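Local atomic coordinates of thiol transferase (Phanerochaete chrysosporium, PDB entry 4F0B), a protein that probably catalyses glutathione-dependent thiol transfer as a Ure2p-type glutathione transferase, and binds oxidized glutathione in a pocket of its GST fold. Residues G127-Q132 / K156-V161; D163-L166 / I172-T175; G185-A190 / P201-W206. One frame throughout, in Å; residues are numbered along the deposited sequence.

Interaction 1 of 3, residues G127-Q132 / K156-V161; sequences GPMQGQ and KRLYRV. With GDS (oxidized glutathione disulfide), chain C.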
loop_
_atom_site.group_PDB
_atom_site.type_symbol
_atom_site.label_atom_id
_atom_site.label_comp_id
_atom_site.label_asym_id
_atom_site.label_seq_id
_atom_site.Cartn_x
_atom_site.Cartn_y
_atom_site.Cartn_z
ATOM N N GLY A 127 7.377 -3.880 -1.573
ATOM C CA GLY A 127 7.263 -3.765 -3.016
ATOM C C GLY A 127 7.945 -2.508 -3.553
ATOM O O GLY A 127 8.798 -2.576 -4.459
ATOM N N PRO A 128 7.630 -1.333 -2.996
ATOM C CA PRO A 128 8.263 -0.105 -3.516
ATOM C C PRO A 128 9.787 -0.149 -3.319
ATOM O O PRO A 128 10.535 0.198 -4.251
ATOM C CB PRO A 128 7.631 0.995 -2.667
ATOM C CG PRO A 128 6.208 0.448 -2.396
ATOM C CD PRO A 128 6.443 -1.040 -2.171
ATOM N N MET A 129 10.267 -0.518 -2.128
ATOM C CA MET A 129 11.703 -0.387 -1.855
ATOM C C MET A 129 12.538 -1.474 -2.525
ATOM O O MET A 129 13.599 -1.178 -3.098
ATOM C CB MET A 129 11.952 -0.379 -0.359
ATOM C CG MET A 129 11.314 0.798 0.345
ATOM S SD MET A 129 11.962 2.426 -0.158
ATOM C CE MET A 129 10.718 2.995 -1.297
ATOM N N GLN A 130 12.015 -2.712 -2.550
ATOM C CA GLN A 130 12.726 -3.763 -3.259
ATOM C C GLN A 130 12.649 -3.504 -4.776
ATOM O O GLN A 130 13.617 -3.770 -5.501
ATOM C CB GLN A 130 12.168 -5.131 -2.880
ATOM C CG GLN A 130 13.090 -6.290 -3.344
ATOM C CD GLN A 130 12.515 -7.635 -3.020
ATOM O OE1 GLN A 130 11.674 -7.754 -2.127
ATOM N NE2 GLN A 130 12.946 -8.647 -3.739
ATOM N N GLY A 131 11.564 -2.858 -5.221
ATOM C CA GLY A 131 11.453 -2.481 -6.623
ATOM C C GLY A 131 12.500 -1.429 -6.988
ATOM O O GLY A 131 13.046 -1.450 -8.103
ATOM N N GLN A 132 12.814 -0.522 -6.049
ATOM C CA GLN A 132 13.846 0.490 -6.323
ATOM C C GLN A 132 15.205 -0.179 -6.300
ATOM O O GLN A 132 16.081 0.190 -7.089
ATOM C CB GLN A 132 13.811 1.640 -5.315
ATOM C CG GLN A 132 12.467 2.418 -5.263
ATOM C CD GLN A 132 11.773 2.520 -6.604
ATOM O OE1 GLN A 132 12.220 3.237 -7.514
ATOM N NE2 GLN A 132 10.676 1.795 -6.739
ATOM N N LYS A 156 16.782 -4.800 3.238
ATOM C CA LYS A 156 17.226 -5.603 4.363
ATOM C C LYS A 156 16.520 -5.238 5.664
ATOM O O LYS A 156 16.139 -6.127 6.430
ATOM C CB LYS A 156 18.754 -5.526 4.533
ATOM C CG LYS A 156 19.528 -6.227 3.426
ATOM C CD LYS A 156 21.037 -5.957 3.502
ATOM C CE LYS A 156 21.676 -6.489 2.248
ATOM N NZ LYS A 156 23.167 -6.322 2.334
ATOM N N ARG A 157 16.328 -3.946 5.925
ATOM C CA ARG A 157 15.603 -3.531 7.120
ATOM C C ARG A 157 14.176 -4.089 7.096
ATOM O O ARG A 157 13.687 -4.606 8.116
ATOM C CB ARG A 157 15.570 -1.990 7.239
ATOM C CG ARG A 157 15.014 -1.480 8.550
ATOM C CD ARG A 157 14.714 -0.006 8.482
ATOM N NE ARG A 157 13.574 0.266 7.598
ATOM C CZ ARG A 157 12.302 0.085 7.951
ATOM N NH1 ARG A 157 11.988 -0.308 9.187
ATOM N NH2 ARG A 157 11.329 0.356 7.083
ATOM N N LEU A 158 13.501 -3.967 5.963
ATOM C CA LEU A 158 12.134 -4.482 5.836
ATOM C C LEU A 158 12.083 -5.999 5.985
ATOM O O LEU A 158 11.155 -6.526 6.646
ATOM C CB LEU A 158 11.577 -4.068 4.493
ATOM C CG LEU A 158 11.263 -2.566 4.371
ATOM C CD1 LEU A 158 11.151 -2.199 2.890
ATOM C CD2 LEU A 158 9.982 -2.174 5.144
ATOM N N TYR A 159 13.056 -6.705 5.399
ATOM C CA TYR A 159 13.104 -8.157 5.577
ATOM C C TYR A 159 13.438 -8.571 7.003
ATOM O O TYR A 159 13.005 -9.648 7.410
ATOM C CB TYR A 159 13.998 -8.834 4.515
ATOM C CG TYR A 159 13.237 -9.027 3.222
ATOM C CD1 TYR A 159 13.248 -8.090 2.207
ATOM C CD2 TYR A 159 12.435 -10.154 3.042
ATOM C CE1 TYR A 159 12.545 -8.289 1.027
ATOM C CE2 TYR A 159 11.711 -10.335 1.861
ATOM C CZ TYR A 159 11.808 -9.419 0.860
ATOM O OH TYR A 159 11.083 -9.615 -0.321
ATOM N N ARG A 160 14.134 -7.723 7.768
ATOM C CA ARG A 160 14.387 -8.047 9.158
ATOM C C ARG A 160 13.077 -7.934 9.934
ATOM O O ARG A 160 12.784 -8.780 10.811
ATOM C CB ARG A 160 15.421 -7.071 9.729
ATOM C CG ARG A 160 15.734 -7.350 11.224
ATOM C CD ARG A 160 16.376 -8.739 11.435
ATOM N NE ARG A 160 17.589 -8.881 10.627
ATOM C CZ ARG A 160 18.029 -10.038 10.125
ATOM N NH1 ARG A 160 17.382 -11.176 10.364
ATOM N NH2 ARG A 160 19.146 -10.059 9.396
ATOM N N VAL A 161 12.265 -6.922 9.626
ATOM C CA VAL A 161 10.933 -6.830 10.226
ATOM C C VAL A 161 10.132 -8.117 9.921
ATOM O O VAL A 161 9.518 -8.731 10.827
ATOM C CB VAL A 161 10.152 -5.612 9.692
ATOM C CG1 VAL A 161 8.684 -5.619 10.197
ATOM C CG2 VAL A 161 10.862 -4.292 10.136
HETATM N N1 GDS C . 1.386 -0.802 -6.645
HETATM C CA1 GDS C . 1.150 -1.600 -7.890
HETATM C C1 GDS C . 0.546 -2.967 -7.471
HETATM O OE1 GDS C . 0.818 -3.417 -6.336
HETATM O OE2 GDS C . -0.199 -3.537 -8.291
HETATM C CB1 GDS C . 2.492 -1.851 -8.596
HETATM C CG1 GDS C . 2.311 -2.567 -9.946
HETATM C CD1 GDS C . 3.612 -2.499 -10.733
HETATM O O1 GDS C . 4.653 -1.991 -10.335
HETATM N N2 GDS C . 3.531 -3.005 -12.009
HETATM C CA2 GDS C . 4.681 -3.045 -12.923
HETATM C C2 GDS C . 4.285 -2.432 -14.247
HETATM O O2 GDS C . 3.169 -2.671 -14.778
HETATM C CB2 GDS C . 5.166 -4.464 -13.209
HETATM S SG2 GDS C . 5.579 -5.428 -11.754
HETATM N N3 GDS C . 5.227 -1.644 -14.799
HETATM C CA3 GDS C . 4.971 -1.024 -16.103
HETATM C C3 GDS C . 5.246 0.435 -16.113
HETATM O OE3 GDS C . 5.008 1.026 -17.185
HETATM O OE4 GDS C . 5.671 0.989 -15.063
HETATM N N4 GDS C . 6.933 -1.918 -8.569
HETATM C CA4 GDS C . 6.947 -1.226 -7.290
HETATM C C4 GDS C . 5.821 -1.687 -6.305
HETATM O OE5 GDS C . 5.310 -2.819 -6.430
HETATM O OE6 GDS C . 5.510 -0.858 -5.432
HETATM C C5 GDS C . 8.083 -2.144 -9.210
HETATM O O5 GDS C . 9.190 -1.782 -8.747
HETATM C CA5 GDS C . 7.994 -2.850 -10.552
HETATM N N5 GDS C . 8.983 -2.266 -11.490
HETATM C CB5 GDS C . 8.249 -4.347 -10.268
HETATM S SG5 GDS C . 7.923 -5.339 -11.720
HETATM C CA6 GDS C . 8.769 1.328 -13.689
HETATM C C6 GDS C . 9.893 2.042 -12.912
HETATM O OE7 GDS C . 9.950 1.884 -11.672
HETATM O OE8 GDS C . 10.653 2.791 -13.577
HETATM N N6 GDS C . 8.256 2.260 -14.691
HETATM C CB6 GDS C . 9.316 0.041 -14.385
HETATM C CG6 GDS C . 9.768 -1.122 -13.454
HETATM C CD6 GDS C . 8.611 -1.663 -12.665
HETATM O O6 GDS C . 7.433 -1.569 -12.975
#
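Gln130 OE1 meets Tyr159 at the edge of its ring: the phenol OH of Tyr159 donates to Gln130 OE1 over 2.7 Å, and the two side chains cross at about a right angle. The amide plane is turned 67° from that of the ring. OE1 itself lies in the ring plane, where Tyr159 CE1 also comes within 3.3 Å of it. The hydroxyl bends off the C=O direction, with a C=O...donor angle of 135°, and is tilted moderately from the carbonyl plane. Gln130 reaches this far because its chain is stretched, with CG anti to the backbone N (chi1 -167°) and no bend beyond. At the other end of the amide, NE2 bonds to Trp186 O and Thr193 OG1, so the group is held at both its oxygen and its nitrogen, which probably fixes which way the amide is flipped in this buried place.

In the pair just before them in sequence, Leu158 CD1 packs on Met129 CB at 3.8 Å, while the methionine chain bends off and carries its sulfur away from Leu158. Pro128, lacking an N-H, kinks the helix here. Pro128 O, already bonded to Gln132 N, also accepts from Gln132 NE2 at 3.0 Å, in the carbonyl plane. The reverse flank of this helix borders the oxidized glutathione: Gly131 CA stands 3.2 Å from GDS O5, where a side chain at this position would collide with the ligand.

The contact thus joins helix 109-139 to helix 145-166 in the all-helical domain of the GST fold. Trp186 and Ala187 of helix 178-187 lie against Tyr159, and Pro128 packs on Pro128 of the second subunit.

Interaction 2 of 3, residues D163-L166 / I172-T175; sequences DDRL and ILGT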
loop_
_atom_site.group_PDB
_atom_site.type_symbol
_atom_site.label_atom_id
_atom_site.label_comp_id
_atom_site.label_asym_id
_atom_site.label_seq_id
_atom_site.Cartn_x
_atom_site.Cartn_y
_atom_site.Cartn_z
ATOM N N ASP A 163 11.314 -11.123 9.026
ATOM C CA ASP A 163 11.954 -12.274 9.644
ATOM C C ASP A 163 11.586 -12.369 11.133
ATOM O O ASP A 163 11.260 -13.461 11.650
ATOM C CB ASP A 163 13.472 -12.208 9.463
ATOM C CG ASP A 163 14.115 -13.546 9.718
ATOM O OD1 ASP A 163 14.117 -14.390 8.763
ATOM O OD2 ASP A 163 14.601 -13.753 10.865
ATOM N N ASP A 164 11.628 -11.246 11.844
ATOM C CA ASP A 164 11.273 -11.235 13.261
ATOM C C ASP A 164 9.793 -11.595 13.468
ATOM O O ASP A 164 9.457 -12.337 14.407
ATOM C CB ASP A 164 11.584 -9.859 13.879
ATOM C CG ASP A 164 13.056 -9.621 14.092
ATOM O OD1 ASP A 164 13.841 -10.580 14.110
ATOM O OD2 ASP A 164 13.415 -8.433 14.312
ATOM N N ARG A 165 8.927 -11.123 12.580
ATOM C CA ARG A 165 7.518 -11.511 12.637
ATOM C C ARG A 165 7.368 -13.012 12.460
ATOM O O ARG A 165 6.533 -13.643 13.132
ATOM C CB ARG A 165 6.709 -10.784 11.563
ATOM C CG ARG A 165 5.237 -11.219 11.453
ATOM C CD ARG A 165 4.437 -10.969 12.700
ATOM N NE ARG A 165 3.120 -11.599 12.599
ATOM C CZ ARG A 165 2.164 -11.453 13.502
ATOM N NH1 ARG A 165 2.321 -10.635 14.519
ATOM N NH2 ARG A 165 1.004 -12.109 13.344
ATOM N N LEU A 166 8.138 -13.611 11.568
ATOM C CA LEU A 166 7.997 -15.023 11.307
ATOM C C LEU A 166 8.645 -15.908 12.384
ATOM O O LEU A 166 8.410 -17.123 12.387
ATOM C CB LEU A 166 8.530 -15.359 9.906
ATOM C CG LEU A 166 7.614 -14.886 8.767
ATOM C CD1 LEU A 166 8.404 -14.982 7.464
ATOM C CD2 LEU A 166 6.370 -15.773 8.678
ATOM N N ILE A 172 2.629 -15.488 8.169
ATOM C CA ILE A 172 2.611 -14.183 8.829
ATOM C C ILE A 172 1.493 -14.058 9.862
ATOM O O ILE A 172 1.727 -13.575 10.982
ATOM C CB ILE A 172 2.497 -13.066 7.778
ATOM C CG1 ILE A 172 3.726 -13.105 6.859
ATOM C CG2 ILE A 172 2.328 -11.689 8.443
ATOM C CD1 ILE A 172 3.542 -12.207 5.630
ATOM N N LEU A 173 0.297 -14.506 9.489
ATOM C CA LEU A 173 -0.852 -14.436 10.375
ATOM C C LEU A 173 -1.302 -15.834 10.785
ATOM O O LEU A 173 -2.491 -16.089 10.899
ATOM C CB LEU A 173 -2.008 -13.623 9.749
ATOM C CG LEU A 173 -1.553 -12.180 9.448
ATOM C CD1 LEU A 173 -2.707 -11.508 8.713
ATOM C CD2 LEU A 173 -1.217 -11.418 10.705
ATOM N N GLY A 174 -0.334 -16.732 11.006
ATOM C CA GLY A 174 -0.682 -18.059 11.533
ATOM C C GLY A 174 -0.902 -19.053 10.416
ATOM O O GLY A 174 -0.080 -19.939 10.154
ATOM N N THR A 175 -2.060 -18.929 9.761
ATOM C CA THR A 175 -2.365 -19.734 8.579
ATOM C C THR A 175 -2.003 -18.982 7.314
ATOM O O THR A 175 -2.092 -17.740 7.233
ATOM C CB THR A 175 -3.866 -20.093 8.537
ATOM O OG1 THR A 175 -4.636 -18.888 8.658
ATOM C CG2 THR A 175 -4.221 -21.019 9.704
#
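Arg165 leaves its helix with chi1 at 175°, which carries CG away from the backbone N, bends once at chi2 (62°) and then runs straight, which swings the guanidinium side-on to the carbonyl oxygen of Ile172. This is a side-chain-to-backbone tie between helix 145-166 and the loop leading to helix 178-187, in the helical C-terminal domain of the GST fold. Two nitrogens share the one acceptor: NE and NH2 of Arg165 each lie 2.9 Å from Ile172 O, both with an N-H...O angle of 146°. The oxygen sits almost exactly in the guanidinium plane, at its edge. NH2 comes in the plane of the carbonyl, NE tilted from it. The two bonds to one oxygen probably restrain the flat group from turning. With an alanine here, both donors go, and Ile172 O would probably lose its side-chain partners and the loop be freer to shift.

Leu173 adds its CD2 3.5 Å from Arg165 NH2, the two side chains crossing at about a right angle. Trp118 of helix 109-139 touches Arg165, Ile172 and Leu173 alike, and Arg103 NH2 binds the carbonyls of Leu173 and Thr175.

Beside the polar tie runs an apolar one, in which Leu166 CD2 lies 4.2 Å from Ile172 CG1. The same methyl, Leu166 CD2, also comes close to the backbone, 3.8 Å from Ile172 N.

Interaction 3 of 3, residues G185-A190 / P201-W206; sequences GWARIA and PNVKAW. With GDS (oxidized glutathione disulfide), chain C.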
loop_
_atom_site.group_PDB
_atom_site.type_symbol
_atom_site.label_atom_id
_atom_site.label_comp_id
_atom_site.label_asym_id
_atom_site.label_seq_id
_atom_site.Cartn_x
_atom_site.Cartn_y
_atom_site.Cartn_z
ATOM N N GLY A 185 5.605 -12.945 -3.663
ATOM C CA GLY A 185 6.010 -12.615 -5.025
ATOM C C GLY A 185 7.330 -11.847 -5.092
ATOM O O GLY A 185 8.122 -12.061 -6.039
ATOM N N TRP A 186 7.534 -10.953 -4.107
ATOM C CA TRP A 186 8.795 -10.232 -3.969
ATOM C C TRP A 186 9.896 -11.052 -3.289
ATOM O O TRP A 186 11.058 -11.037 -3.714
ATOM C CB TRP A 186 8.563 -8.908 -3.231
ATOM C CG TRP A 186 7.906 -7.883 -4.103
ATOM C CD1 TRP A 186 6.565 -7.592 -4.174
ATOM C CD2 TRP A 186 8.571 -7.043 -5.022
ATOM N NE1 TRP A 186 6.353 -6.602 -5.129
ATOM C CE2 TRP A 186 7.576 -6.244 -5.661
ATOM C CE3 TRP A 186 9.925 -6.886 -5.388
ATOM C CZ2 TRP A 186 7.896 -5.273 -6.619
ATOM C CZ3 TRP A 186 10.246 -5.925 -6.360
ATOM C CH2 TRP A 186 9.220 -5.129 -6.964
ATOM N N ALA A 187 9.533 -11.752 -2.216
ATOM C CA ALA A 187 10.560 -12.478 -1.445
ATOM C C ALA A 187 11.239 -13.553 -2.284
ATOM O O ALA A 187 12.445 -13.779 -2.089
ATOM C CB ALA A 187 9.943 -13.064 -0.183
ATOM N N ARG A 188 10.508 -14.212 -3.198
ATOM C CA ARG A 188 11.126 -15.283 -3.969
ATOM C C ARG A 188 12.211 -14.778 -4.928
ATOM O O ARG A 188 13.029 -15.575 -5.384
ATOM C CB ARG A 188 10.057 -16.103 -4.703
ATOM C CG ARG A 188 9.436 -15.385 -5.895
ATOM C CD ARG A 188 8.269 -16.192 -6.453
ATOM N NE ARG A 188 8.698 -17.500 -6.974
ATOM C CZ ARG A 188 9.041 -17.714 -8.244
ATOM N NH1 ARG A 188 8.970 -16.726 -9.141
ATOM N NH2 ARG A 188 9.424 -18.926 -8.647
ATOM N N ILE A 189 12.228 -13.475 -5.216
ATOM C CA ILE A 189 13.301 -12.896 -6.013
ATOM C C ILE A 189 14.251 -12.025 -5.198
ATOM O O ILE A 189 15.148 -11.416 -5.791
ATOM C CB ILE A 189 12.782 -12.112 -7.251
ATOM C CG1 ILE A 189 12.032 -10.846 -6.809
ATOM C CG2 ILE A 189 11.965 -13.078 -8.170
ATOM C CD1 ILE A 189 11.750 -9.812 -7.949
ATOM N N ALA A 190 14.112 -12.017 -3.873
ATOM C CA ALA A 190 15.084 -11.316 -3.037
ATOM C C ALA A 190 16.564 -11.694 -3.316
ATOM O O ALA A 190 17.400 -10.787 -3.293
ATOM C CB ALA A 190 14.733 -11.482 -1.534
ATOM N N PRO A 201 16.677 -16.288 8.036
ATOM C CA PRO A 201 16.364 -17.724 7.910
ATOM C C PRO A 201 14.878 -18.038 8.092
ATOM O O PRO A 201 14.394 -19.044 7.559
ATOM C CB PRO A 201 17.219 -18.374 9.014
ATOM C CG PRO A 201 17.367 -17.279 10.044
ATOM C CD PRO A 201 17.517 -16.007 9.216
ATOM N N ASN A 202 14.131 -17.170 8.778
ATOM C CA ASN A 202 12.688 -17.373 8.842
ATOM C C ASN A 202 12.009 -17.037 7.528
ATOM O O ASN A 202 11.162 -17.800 7.041
ATOM C CB ASN A 202 12.101 -16.614 10.032
ATOM C CG ASN A 202 12.722 -17.082 11.360
ATOM O OD1 ASN A 202 12.318 -18.112 11.906
ATOM N ND2 ASN A 202 13.724 -16.359 11.842
ATOM N N VAL A 203 12.435 -15.941 6.914
ATOM C CA VAL A 203 11.924 -15.626 5.588
ATOM C C VAL A 203 12.309 -16.738 4.612
ATOM O O VAL A 203 11.498 -17.152 3.798
ATOM C CB VAL A 203 12.499 -14.290 5.091
ATOM C CG1 VAL A 203 12.052 -14.032 3.626
ATOM C CG2 VAL A 203 12.053 -13.143 5.988
ATOM N N LYS A 204 13.536 -17.247 4.712
ATOM C CA LYS A 204 13.981 -18.259 3.767
ATOM C C LYS A 204 13.108 -19.518 3.835
ATOM O O LYS A 204 12.654 -20.033 2.788
ATOM C CB LYS A 204 15.447 -18.617 4.028
ATOM C CG LYS A 204 16.068 -19.502 2.941
ATOM C CD LYS A 204 17.463 -19.983 3.357
ATOM C CE LYS A 204 18.131 -20.773 2.218
ATOM N NZ LYS A 204 19.445 -21.393 2.589
ATOM N N ALA A 205 12.858 -20.006 5.051
ATOM C CA ALA A 205 12.056 -21.236 5.209
ATOM C C ALA A 205 10.605 -21.011 4.775
ATOM O O ALA A 205 9.926 -21.933 4.297
ATOM C CB ALA A 205 12.114 -21.741 6.668
ATOM N N TRP A 206 10.127 -19.795 4.966
ATOM C CA TRP A 206 8.769 -19.415 4.557
ATOM C C TRP A 206 8.638 -19.359 3.026
ATOM O O TRP A 206 7.682 -19.912 2.459
ATOM C CB TRP A 206 8.405 -18.115 5.280
ATOM C CG TRP A 206 7.228 -17.334 4.787
ATOM C CD1 TRP A 206 5.920 -17.429 5.198
ATOM C CD2 TRP A 206 7.290 -16.228 3.905
ATOM N NE1 TRP A 206 5.166 -16.453 4.590
ATOM C CE2 TRP A 206 5.978 -15.714 3.771
ATOM C CE3 TRP A 206 8.326 -15.624 3.203
ATOM C CZ2 TRP A 206 5.672 -14.623 2.920
ATOM C CZ3 TRP A 206 8.036 -14.558 2.348
ATOM C CH2 TRP A 206 6.722 -14.057 2.222
HETATM N N1 GDS C . 1.386 -0.802 -6.645
HETATM C CA1 GDS C . 1.150 -1.600 -7.890
HETATM C C1 GDS C . 0.546 -2.967 -7.471
HETATM O OE1 GDS C . 0.818 -3.417 -6.336
HETATM O OE2 GDS C . -0.199 -3.537 -8.291
HETATM C CB1 GDS C . 2.492 -1.851 -8.596
HETATM C CG1 GDS C . 2.311 -2.567 -9.946
HETATM C CD1 GDS C . 3.612 -2.499 -10.733
HETATM O O1 GDS C . 4.653 -1.991 -10.335
HETATM N N2 GDS C . 3.531 -3.005 -12.009
HETATM C CA2 GDS C . 4.681 -3.045 -12.923
HETATM C C2 GDS C . 4.285 -2.432 -14.247
HETATM O O2 GDS C . 3.169 -2.671 -14.778
HETATM C CB2 GDS C . 5.166 -4.464 -13.209
HETATM S SG2 GDS C . 5.579 -5.428 -11.754
HETATM N N3 GDS C . 5.227 -1.644 -14.799
HETATM C CA3 GDS C . 4.971 -1.024 -16.103
HETATM C C3 GDS C . 5.246 0.435 -16.113
HETATM O OE3 GDS C . 5.008 1.026 -17.185
HETATM O OE4 GDS C . 5.671 0.989 -15.063
HETATM N N4 GDS C . 6.933 -1.918 -8.569
HETATM C CA4 GDS C . 6.947 -1.226 -7.290
HETATM C C4 GDS C . 5.821 -1.687 -6.305
HETATM O OE5 GDS C . 5.310 -2.819 -6.430
HETATM O OE6 GDS C . 5.510 -0.858 -5.432
HETATM C C5 GDS C . 8.083 -2.144 -9.210
HETATM O O5 GDS C . 9.190 -1.782 -8.747
HETATM C CA5 GDS C . 7.994 -2.850 -10.552
HETATM N N5 GDS C . 8.983 -2.266 -11.490
HETATM C CB5 GDS C . 8.249 -4.347 -10.268
HETATM S SG5 GDS C . 7.923 -5.339 -11.720
HETATM C CA6 GDS C . 8.769 1.328 -13.689
HETATM C C6 GDS C . 9.893 2.042 -12.912
HETATM O OE7 GDS C . 9.950 1.884 -11.672
HETATM O OE8 GDS C . 10.653 2.791 -13.577
HETATM N N6 GDS C . 8.256 2.260 -14.691
HETATM C CB6 GDS C . 9.316 0.041 -14.385
HETATM C CG6 GDS C . 9.768 -1.122 -13.454
HETATM C CD6 GDS C . 8.611 -1.663 -12.665
HETATM O O6 GDS C . 7.433 -1.569 -12.975
#
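The indole NE1 of Trp206 donates to Asp180 OD1, an oxygen that also accepts from Ile172 N, and this hold probably helps to fix the Trp206 ring that Ala187 touches. The methyl CB of Ala187 meets the ring at its edge, in the ring plane, 3.5 Å from CZ3 and 4.1 Å from CH2 of Trp206. A chi1 of 165° puts the indole on the far side of CB from the backbone N and lays it toward helix 178-187, so its six-membered rim, not its face, receives the methyl group. Val203 CG1 of the same helix comes more loosely to Ala187 CB, at 4.5 Å.

These residues join helix 178-187 to helix 201-211 within the all-helical domain of the glutathione transferase fold. After Ala187 the chain turns sharply: a type I beta turn closes with Ala190 N bonded to Ala187 O at 3.0 Å, and Ile189 stands at the N-cap position of the short helix 190-193. The start of helix 201-211 is held from helix 145-166, where the carboxylate of Asp163 accepts from Val203 N and Asn202 ND2.

Trp186, next to Ala187, reaches the ligand. Its ring atom CH2 lies 3.5 Å from GDS CB5, approached obliquely, and Trp186 CZ2 is 3.6 Å from GDS OE5. GDS C5 lies at the ring edge, in plane. Trp186 NE1 bonds to Asn18 OD1, and Asn18 ND2 in turn binds GDS.

Overall arrangement
The three contacts lie in the helical domain and follow one another along the chain in the sense that each closes before the next opens. Interactions 1 and 2 share helix 145-166, with centres about 16 Å apart, and the centre of interaction 3 lies about 12 Å from each of theirs. Interactions 1 and 3 meet directly through Gln130 and Trp186 and both border the oxidized glutathione; interactions 2 and 3 meet through Asp163 and through Leu166 packing on Trp206. Interaction 2, with no ligand contact, ties helix 145-166 to its following loop. Together they link the ligand-lining helices 109-139 and 178-187 with helices 145-166 and 201-211, which pack on them.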